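Local coordinates for hypothetical protein PH1109 (Pyrococcus horikoshii, PDB 2D59), which is of unknown function but belongs to the CoA-binding domain family, whose members have a Rossmann-like fold with a parallel sheet between helices, at residues R5-L10 and V128-M133. Residues are numbered along the deposited sequence; the frame is centred on the assembly and turned at random.
Sequences RPIDGL and VANRCM
In this Rossmann-like domain the N-terminal segment 5-10 packs against the end of strand 126-129, an outermost strand of the parallel sheet, and the loop that follows, held there chiefly through Asp8 and Arg131. The carboxylate and guanidinium meet side-on and nearly coplanar, their planes 22° apart: Arg131 NE gives a 2.9 Å hydrogen bond to the syn lone pair of Asp8 OD1, and Arg131 NH2 completes the salt bridge to Asp8 OD2 at 2.7 Å. Each carboxylate oxygen has a second donor. Asp8 OD1 accepts from the backbone N of Ala129 on its anti side (2.9 Å), while Asp8 OD2 takes Leu10 N on the anti lone pair, forming an Asx turn. CG of Asp8 stands between its own backbone N and carbonyl carbon (chi1 63°), which, with chi2 at -101°, turns OD1 to the strand and OD2 back to Leu10 N. Four N-H groups thus fix the rotation of the carboxylate and, with the arginine's charge, would favour its ionised form. Pro6 lies over one guanidinium face, its CB 3.6 Å from Arg131 CZ; Arg131 NH1 donates to a water at the edge and also forms a salt bridge with Glu136 of helix 133-141. Two further bonds extend the attachment: Ile7 N donates to Ala129 O at 2.9 Å, and the side-chain amide of Asn130 sends ND2 to Arg5 O at 2.7 Å, the donor standing above the carbonyl plane. Ile7 CB packs on Ala129 CB (3.6 Å), and Leu10 CD1 touches Val128 CG2. Beyond the contact, backbone hydrogen bonds join Val128 to Val105 and Phe107, and Asn130 to Phe107, of strand 104-107, while Leu10 and Arg131 both rest on Ile15 of helix 12-21.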
loop_
_atom_site.group_PDB
_atom_site.type_symbol
_atom_site.label_atom_id
_atom_site.label_comp_id
_atom_site.label_asym_id
_atom_site.label_seq_id
_atom_site.Cartn_x
_atom_site.Cartn_y
_atom_site.Cartn_z
ATOM N N ARG A 5 0.755 17.239 2.933
ATOM C CA ARG A 5 -0.480 17.154 3.705
ATOM C C ARG A 5 -1.351 15.989 3.244
ATOM O O ARG A 5 -1.477 15.733 2.047
ATOM C CB ARG A 5 -1.276 18.453 3.562
ATOM C CG ARG A 5 -0.526 19.710 3.972
ATOM C CD ARG A 5 -1.257 20.950 3.481
ATOM N NE ARG A 5 -0.579 22.188 3.859
ATOM C CZ ARG A 5 -0.485 22.640 5.105
ATOM N NH1 ARG A 5 -1.028 21.957 6.105
ATOM N NH2 ARG A 5 0.152 23.776 5.350
ATOM N N PRO A 6 -1.965 15.265 4.194
ATOM C CA PRO A 6 -2.826 14.134 3.844
ATOM C C PRO A 6 -3.983 14.583 2.953
ATOM O O PRO A 6 -4.525 15.677 3.122
ATOM C CB PRO A 6 -3.315 13.638 5.203
ATOM C CG PRO A 6 -2.175 13.973 6.110
ATOM C CD PRO A 6 -1.795 15.361 5.655
ATOM N N ILE A 7 -4.353 13.730 2.007
ATOM C CA ILE A 7 -5.450 14.020 1.093
ATOM C C ILE A 7 -6.752 13.462 1.661
ATOM O O ILE A 7 -7.829 14.007 1.421
ATOM C CB ILE A 7 -5.160 13.410 -0.297
ATOM C CG1 ILE A 7 -4.180 14.315 -1.044
ATOM C CG2 ILE A 7 -6.441 13.219 -1.087
ATOM C CD1 ILE A 7 -3.698 13.741 -2.357
ATOM N N ASP A 8 -6.648 12.377 2.424
ATOM C CA ASP A 8 -7.829 11.777 3.035
ATOM C C ASP A 8 -8.214 12.596 4.266
ATOM O O ASP A 8 -7.441 13.440 4.722
ATOM C CB ASP A 8 -7.547 10.328 3.443
ATOM C CG ASP A 8 -6.474 10.222 4.502
ATOM O OD1 ASP A 8 -5.313 9.905 4.158
ATOM O OD2 ASP A 8 -6.788 10.467 5.685
ATOM N N GLY A 9 -9.405 12.345 4.802
ATOM C CA GLY A 9 -9.854 13.081 5.971
ATOM C C GLY A 9 -9.841 12.272 7.255
ATOM O O GLY A 9 -10.433 12.675 8.257
ATOM N N LEU A 10 -9.160 11.131 7.235
ATOM C CA LEU A 10 -9.080 10.269 8.408
ATOM C C LEU A 10 -8.249 10.905 9.527
ATOM O O LEU A 10 -7.392 11.756 9.280
ATOM C CB LEU A 10 -8.479 8.916 8.009
ATOM C CG LEU A 10 -9.143 8.210 6.822
ATOM C CD1 LEU A 10 -8.374 6.940 6.489
ATOM C CD2 LEU A 10 -10.599 7.879 7.151
ATOM N N VAL A 128 -6.673 5.914 2.056
ATOM C CA VAL A 128 -5.644 6.634 2.789
ATOM C C VAL A 128 -4.881 7.273 1.639
ATOM O O VAL A 128 -4.551 6.596 0.662
ATOM C CB VAL A 128 -4.718 5.691 3.589
ATOM C CG1 VAL A 128 -3.612 6.498 4.262
ATOM C CG2 VAL A 128 -5.530 4.937 4.637
ATOM N N ALA A 129 -4.627 8.572 1.722
ATOM C CA ALA A 129 -3.945 9.231 0.618
ATOM C C ALA A 129 -2.944 10.302 1.004
ATOM O O ALA A 129 -3.177 11.124 1.900
ATOM C CB ALA A 129 -4.978 9.807 -0.344
ATOM N N ASN A 130 -1.826 10.280 0.288
ATOM C CA ASN A 130 -0.724 11.204 0.489
ATOM C C ASN A 130 -0.131 11.092 1.888
ATOM O O ASN A 130 0.041 12.083 2.598
ATOM C CB ASN A 130 -1.162 12.640 0.201
ATOM C CG ASN A 130 -0.026 13.483 -0.335
ATOM O OD1 ASN A 130 0.695 13.053 -1.238
ATOM N ND2 ASN A 130 0.139 14.684 0.208
ATOM N N ARG A 131 0.155 9.851 2.270
ATOM C CA ARG A 131 0.775 9.514 3.544
ATOM C C ARG A 131 1.694 8.345 3.207
ATOM O O ARG A 131 1.545 7.718 2.159
ATOM C CB ARG A 131 -0.253 9.028 4.576
ATOM C CG ARG A 131 -1.385 9.981 4.911
ATOM C CD ARG A 131 -2.157 9.405 6.094
ATOM N NE ARG A 131 -3.444 10.054 6.323
ATOM C CZ ARG A 131 -3.734 10.788 7.393
ATOM N NH1 ARG A 131 -2.824 10.980 8.338
ATOM N NH2 ARG A 131 -4.942 11.319 7.523
ATOM N N CYS A 132 2.637 8.055 4.091
ATOM C CA CYS A 132 3.552 6.943 3.890
ATOM C C CYS A 132 3.318 5.937 5.012
ATOM O O CYS A 132 3.278 6.317 6.181
ATOM C CB CYS A 132 4.997 7.434 3.927
ATOM S SG CYS A 132 6.214 6.104 3.894
ATOM N N MET A 133 3.160 4.661 4.671
ATOM C CA MET A 133 2.920 3.649 5.699
ATOM C C MET A 133 4.006 3.631 6.768
ATOM O O MET A 133 3.715 3.448 7.949
ATOM C CB MET A 133 2.772 2.257 5.077
ATOM C CG MET A 133 1.454 2.054 4.335
ATOM S SD MET A 133 1.070 0.303 4.058
ATOM C CE MET A 133 0.398 -0.155 5.693
HETATM O O HOH W 1 -4.337 12.425 10.389
#